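Local coordinates for protein protease Do-like 2, chloroplastic (Arabidopsis thaliana, PDB 4FLN) that carries out, as a chloroplast serine protease, the primary cleavage of the photodamaged D1 protein of photosystem II, at residues B[60-65]-B[93-98]; B[363-368]-B[384-389]. One frame throughout, in Å; residues are numbered along the deposited sequence.

Contact 1 (B[60-65]-B[93-98])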
# COMPACT_ATOMS: atom_id res chain seq x y z
N PRO B 60 9.64 -30.79 -2.10
CA PRO B 60 8.59 -31.36 -1.25
C PRO B 60 7.81 -30.24 -0.57
O PRO B 60 8.37 -29.18 -0.34
CB PRO B 60 9.39 -32.13 -0.21
CG PRO B 60 10.62 -31.31 -0.04
CD PRO B 60 10.94 -30.74 -1.41
N ASP B 61 6.55 -30.48 -0.25
CA ASP B 61 5.78 -29.54 0.54
C ASP B 61 6.02 -29.93 2.00
O ASP B 61 5.87 -31.09 2.36
CB ASP B 61 4.30 -29.66 0.17
CG ASP B 61 3.40 -28.76 1.00
OD1 ASP B 61 2.98 -27.70 0.48
OD2 ASP B 61 3.09 -29.10 2.16
N TYR B 62 6.43 -28.98 2.84
CA TYR B 62 6.66 -29.29 4.25
C TYR B 62 5.38 -29.29 5.09
O TYR B 62 5.23 -30.09 6.03
CB TYR B 62 7.72 -28.37 4.85
CG TYR B 62 9.01 -28.46 4.08
CD1 TYR B 62 10.03 -29.31 4.49
CD2 TYR B 62 9.20 -27.73 2.92
CE1 TYR B 62 11.21 -29.40 3.77
CE2 TYR B 62 10.36 -27.82 2.20
CZ TYR B 62 11.36 -28.66 2.63
OH TYR B 62 12.53 -28.74 1.91
N SER B 63 4.47 -28.38 4.74
CA SER B 63 3.19 -28.27 5.41
C SER B 63 2.45 -29.59 5.31
O SER B 63 1.90 -30.08 6.30
CB SER B 63 2.37 -27.15 4.77
OG SER B 63 3.08 -25.92 4.83
N LEU B 64 2.44 -30.17 4.12
CA LEU B 64 1.87 -31.50 3.91
C LEU B 64 2.96 -32.43 3.34
O LEU B 64 3.11 -32.52 2.12
CB LEU B 64 0.70 -31.41 2.92
CG LEU B 64 -0.31 -30.27 3.07
CD1 LEU B 64 -1.01 -29.98 1.74
CD2 LEU B 64 -1.33 -30.57 4.16
N PRO B 65 3.74 -33.09 4.22
CA PRO B 65 4.89 -33.75 3.60
C PRO B 65 4.70 -35.19 3.11
O PRO B 65 5.66 -35.96 3.19
CB PRO B 65 5.89 -33.78 4.76
CG PRO B 65 5.01 -33.96 5.97
CD PRO B 65 3.76 -33.18 5.69
N VAL B 93 20.72 -26.28 -9.36
CA VAL B 93 20.34 -27.68 -9.51
C VAL B 93 19.57 -28.23 -8.32
O VAL B 93 19.30 -29.42 -8.23
CB VAL B 93 21.56 -28.58 -9.74
CG1 VAL B 93 22.20 -28.27 -11.08
CG2 VAL B 93 22.55 -28.41 -8.60
N GLU B 94 19.24 -27.36 -7.37
CA GLU B 94 18.53 -27.78 -6.17
C GLU B 94 17.27 -28.59 -6.49
O GLU B 94 16.51 -28.25 -7.40
CB GLU B 94 18.19 -26.55 -5.34
CG GLU B 94 16.90 -26.65 -4.57
CD GLU B 94 16.68 -25.47 -3.64
OE1 GLU B 94 15.52 -25.03 -3.48
OE2 GLU B 94 17.69 -24.98 -3.07
N HIS B 95 17.06 -29.67 -5.73
CA HIS B 95 15.93 -30.60 -5.93
C HIS B 95 15.78 -31.02 -7.39
O HIS B 95 14.67 -31.04 -7.92
CB HIS B 95 14.61 -30.00 -5.44
CG HIS B 95 14.53 -29.78 -3.97
ND1 HIS B 95 14.54 -28.53 -3.39
CD2 HIS B 95 14.44 -30.66 -2.94
CE1 HIS B 95 14.45 -28.64 -2.08
NE2 HIS B 95 14.39 -29.93 -1.78
N ASP B 96 16.89 -31.39 -8.02
CA ASP B 96 16.87 -31.61 -9.46
C ASP B 96 16.06 -32.84 -9.86
O ASP B 96 16.36 -33.96 -9.45
CB ASP B 96 18.30 -31.70 -10.00
CG ASP B 96 19.05 -32.94 -9.52
OD1 ASP B 96 19.34 -33.02 -8.30
OD2 ASP B 96 19.35 -33.82 -10.35
N THR B 97 15.04 -32.62 -10.68
CA THR B 97 14.33 -33.71 -11.34
C THR B 97 15.15 -34.14 -12.55
O THR B 97 15.37 -35.32 -12.79
CB THR B 97 12.95 -33.28 -11.79
OG1 THR B 97 12.13 -33.03 -10.64
CG2 THR B 97 12.31 -34.37 -12.63
N GLN B 98 15.58 -33.14 -13.31
CA GLN B 98 16.51 -33.35 -14.41
C GLN B 98 17.31 -32.07 -14.64
O GLN B 98 16.85 -30.96 -14.32
CB GLN B 98 15.78 -33.78 -15.68
CG GLN B 98 14.81 -32.74 -16.22
CD GLN B 98 14.12 -33.19 -17.49
OE1 GLN B 98 13.72 -32.36 -18.31
NE2 GLN B 98 13.97 -34.50 -17.67

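Contact 2 (B[363-368]-B[384-389])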
# COMPACT_ATOMS: atom_id res chain seq x y z
N TYR B 363 18.13 -25.82 8.30
CA TYR B 363 17.77 -25.09 7.10
C TYR B 363 17.64 -25.99 5.87
O TYR B 363 16.81 -25.75 5.00
CB TYR B 363 18.78 -23.96 6.82
CG TYR B 363 18.73 -22.85 7.85
CD1 TYR B 363 18.00 -21.69 7.62
CD2 TYR B 363 19.41 -22.97 9.06
CE1 TYR B 363 17.96 -20.67 8.56
CE2 TYR B 363 19.37 -21.95 10.01
CZ TYR B 363 18.64 -20.81 9.75
OH TYR B 363 18.58 -19.79 10.68
N HIS B 364 18.49 -27.02 5.80
CA HIS B 364 18.67 -27.78 4.57
C HIS B 364 17.88 -29.10 4.38
O HIS B 364 17.82 -29.62 3.26
CB HIS B 364 20.18 -27.99 4.33
CG HIS B 364 20.52 -29.17 3.47
ND1 HIS B 364 19.94 -29.38 2.23
CD2 HIS B 364 21.38 -30.20 3.66
CE1 HIS B 364 20.43 -30.49 1.71
NE2 HIS B 364 21.30 -31.01 2.55
N ILE B 365 17.26 -29.62 5.43
CA ILE B 365 16.48 -30.87 5.35
C ILE B 365 17.29 -32.12 4.99
O ILE B 365 16.75 -33.23 5.00
CB ILE B 365 15.30 -30.80 4.34
CG1 ILE B 365 14.73 -29.39 4.24
CG2 ILE B 365 14.22 -31.82 4.71
CD1 ILE B 365 15.12 -28.67 2.95
N ASP B 366 18.56 -31.95 4.66
CA ASP B 366 19.40 -33.03 4.12
C ASP B 366 18.93 -33.47 2.73
O ASP B 366 19.21 -34.59 2.30
CB ASP B 366 19.40 -34.24 5.06
CG ASP B 366 19.89 -33.89 6.46
OD1 ASP B 366 19.78 -32.71 6.86
OD2 ASP B 366 20.40 -34.80 7.15
N GLY B 367 18.24 -32.58 2.03
CA GLY B 367 17.69 -32.90 0.73
C GLY B 367 16.60 -33.94 0.86
O GLY B 367 16.30 -34.40 1.96
N GLY B 368 16.01 -34.34 -0.26
CA GLY B 368 14.99 -35.37 -0.25
C GLY B 368 13.67 -34.92 0.38
O GLY B 368 13.24 -33.79 0.18
N SER B 384 11.39 -27.42 10.94
CA SER B 384 12.50 -27.03 10.08
C SER B 384 12.27 -25.60 9.59
O SER B 384 11.17 -25.08 9.67
CB SER B 384 12.63 -27.99 8.89
OG SER B 384 11.56 -27.85 7.97
N GLU B 385 13.32 -24.97 9.10
CA GLU B 385 13.17 -23.61 8.61
C GLU B 385 12.18 -23.52 7.44
O GLU B 385 11.27 -22.68 7.44
CB GLU B 385 14.52 -22.99 8.28
CG GLU B 385 14.77 -21.68 9.03
CD GLU B 385 15.00 -21.88 10.53
OE1 GLU B 385 15.72 -22.84 10.90
OE2 GLU B 385 14.48 -21.07 11.33
N PRO B 386 12.34 -24.39 6.43
CA PRO B 386 11.40 -24.43 5.31
C PRO B 386 9.95 -24.54 5.77
O PRO B 386 9.09 -23.84 5.22
CB PRO B 386 11.80 -25.69 4.56
CG PRO B 386 13.24 -25.86 4.87
CD PRO B 386 13.43 -25.37 6.27
N LEU B 387 9.67 -25.39 6.75
CA LEU B 387 8.31 -25.52 7.27
C LEU B 387 7.79 -24.19 7.80
O LEU B 387 6.69 -23.75 7.47
CB LEU B 387 8.23 -26.60 8.37
CG LEU B 387 6.85 -26.84 8.99
CD1 LEU B 387 5.82 -26.99 7.89
CD2 LEU B 387 6.86 -28.08 9.88
N ILE B 388 8.59 -23.55 8.65
CA ILE B 388 8.32 -22.21 9.13
C ILE B 388 8.08 -21.25 7.96
O ILE B 388 7.05 -20.59 7.90
CB ILE B 388 9.50 -21.71 10.00
CG1 ILE B 388 9.70 -22.63 11.20
CG2 ILE B 388 9.28 -20.27 10.44
CD1 ILE B 388 10.84 -22.24 12.09
N GLU B 389 9.02 -21.20 7.02
CA GLU B 389 8.87 -20.33 5.85
C GLU B 389 7.51 -20.50 5.18
O GLU B 389 6.82 -19.53 4.86
CB GLU B 389 10.00 -20.58 4.84
CG GLU B 389 10.89 -19.37 4.56
CD GLU B 389 11.89 -19.09 5.68
OE1 GLU B 389 11.47 -18.75 6.81
OE2 GLU B 389 13.11 -19.21 5.43

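Contact 1 (B[60-65]-B[93-98])
Y62, whose hydroxyl end comes up to the H95 ring, sits with its backbone N on a carboxylate oxygen that is gripped twice: E390 OE2 accepts from Y62 N and from S63 N. The other end of E390 lies near D61, so two like charges approach each other there. Anchored in this way, residues 60-65, part of the loop between strands 50-57 and 72-82, present P60 and Y62 to a single residue of the 93-98 segment, the imidazole of H95. The side chains of P60 and H95 cross at about a right angle, with P60 CD 3.6 Å from H95 NE2 and 3.8 Å from H95 CD2. Y62 contributes less: its OH stays 4.3 Å from H95 NE2, too far for a hydrogen bond. The reach of the histidine comes from its own conformation. Its CG stands opposite the carbonyl carbon (chi1 -66°), on a backbone in the left-handed region, and this sends the ring toward P60, the CA atoms of P60 and H95 being 8.7 Å apart. Behind H95, a salt bridge from D96 to R117 and a hydrogen bond between T97 OG1 and T58 OG1 hold the 93-98 segment to the protease barrel. The case illustrates how a small junction, 83 Å² in all, can work by shape. The close contact is that of the P60 methylene on the imidazole, with the Y62 hydroxyl standing off, so an apolar carbon meets the ring and no polar bond between the two segments fixes its rotation.

Contact 2 (B[363-368]-B[384-389])
Y363 turns its CG opposite its own carbonyl carbon (chi1 -68°), while E385 bends at its second torsion (chi2 71°), and together these turns lay a phenol ring alongside a carboxylate. The two side chains run the same way. E385 OE1 stands 3.7 Å above the centre of the Y363 ring, and E385 CG lies over the same face near one corner, 3.4 Å from Y363 CE1. Ring and carboxylate planes are only 23° apart, so the groups lie nearly flat on each other. The charge is answered elsewhere: E385 OE2 forms a salt bridge with R405, whose side chain also touches Y363. Replacing Y363 by an alanine would probably open a gap where CG and OE1 of E385 now lie against the ring, leaving the carboxylate to its salt bridge and R405 without one of its packing neighbours. Next to this pair, P386 brings its CG to 3.6 Å from Y363 O, and the same P386 CG lies 3.9 Å from I365 CG1, the two aliphatic side chains passing antiparallel, one alongside the other. I365 occupies the second position of a type I' turn from H364 to G367, closed by G367 N bonding to H364 O at 3.2 Å. On the facing side S384 is the N-cap, its OG taking a weak 3.3 Å bond from L387 N, so the turn packs on the very first residues of a helix. That helix, 385-391, follows strand 378-382 of the C-terminal PDZ domain, and its I388 rests on A404 and R405 of helix 398-406.

In the fold
Contact 1 closes before contact 2 opens along the chain, yet their centres are only 10 Å apart and they meet directly. The 60-65 loop belongs to the protease domain but reaches the C-terminal PDZ domain: Y62 CE2 packs 3.5 Å from P386 CB, Y62 also touches I365 and L387, and P60 CG lies 3.6 Å from G368 O. P60 and Y62 thus each face H95, on the way into barrel strand 96-102, and the PDZ segments at once. On the PDZ side, I365 is about 12 Å from H91 and Y363 about 12 Å from D122 (side chain to side chain), both probably of the charge relay, an arrangement consistent with PDZ packing near the active site in the hexameric resting state.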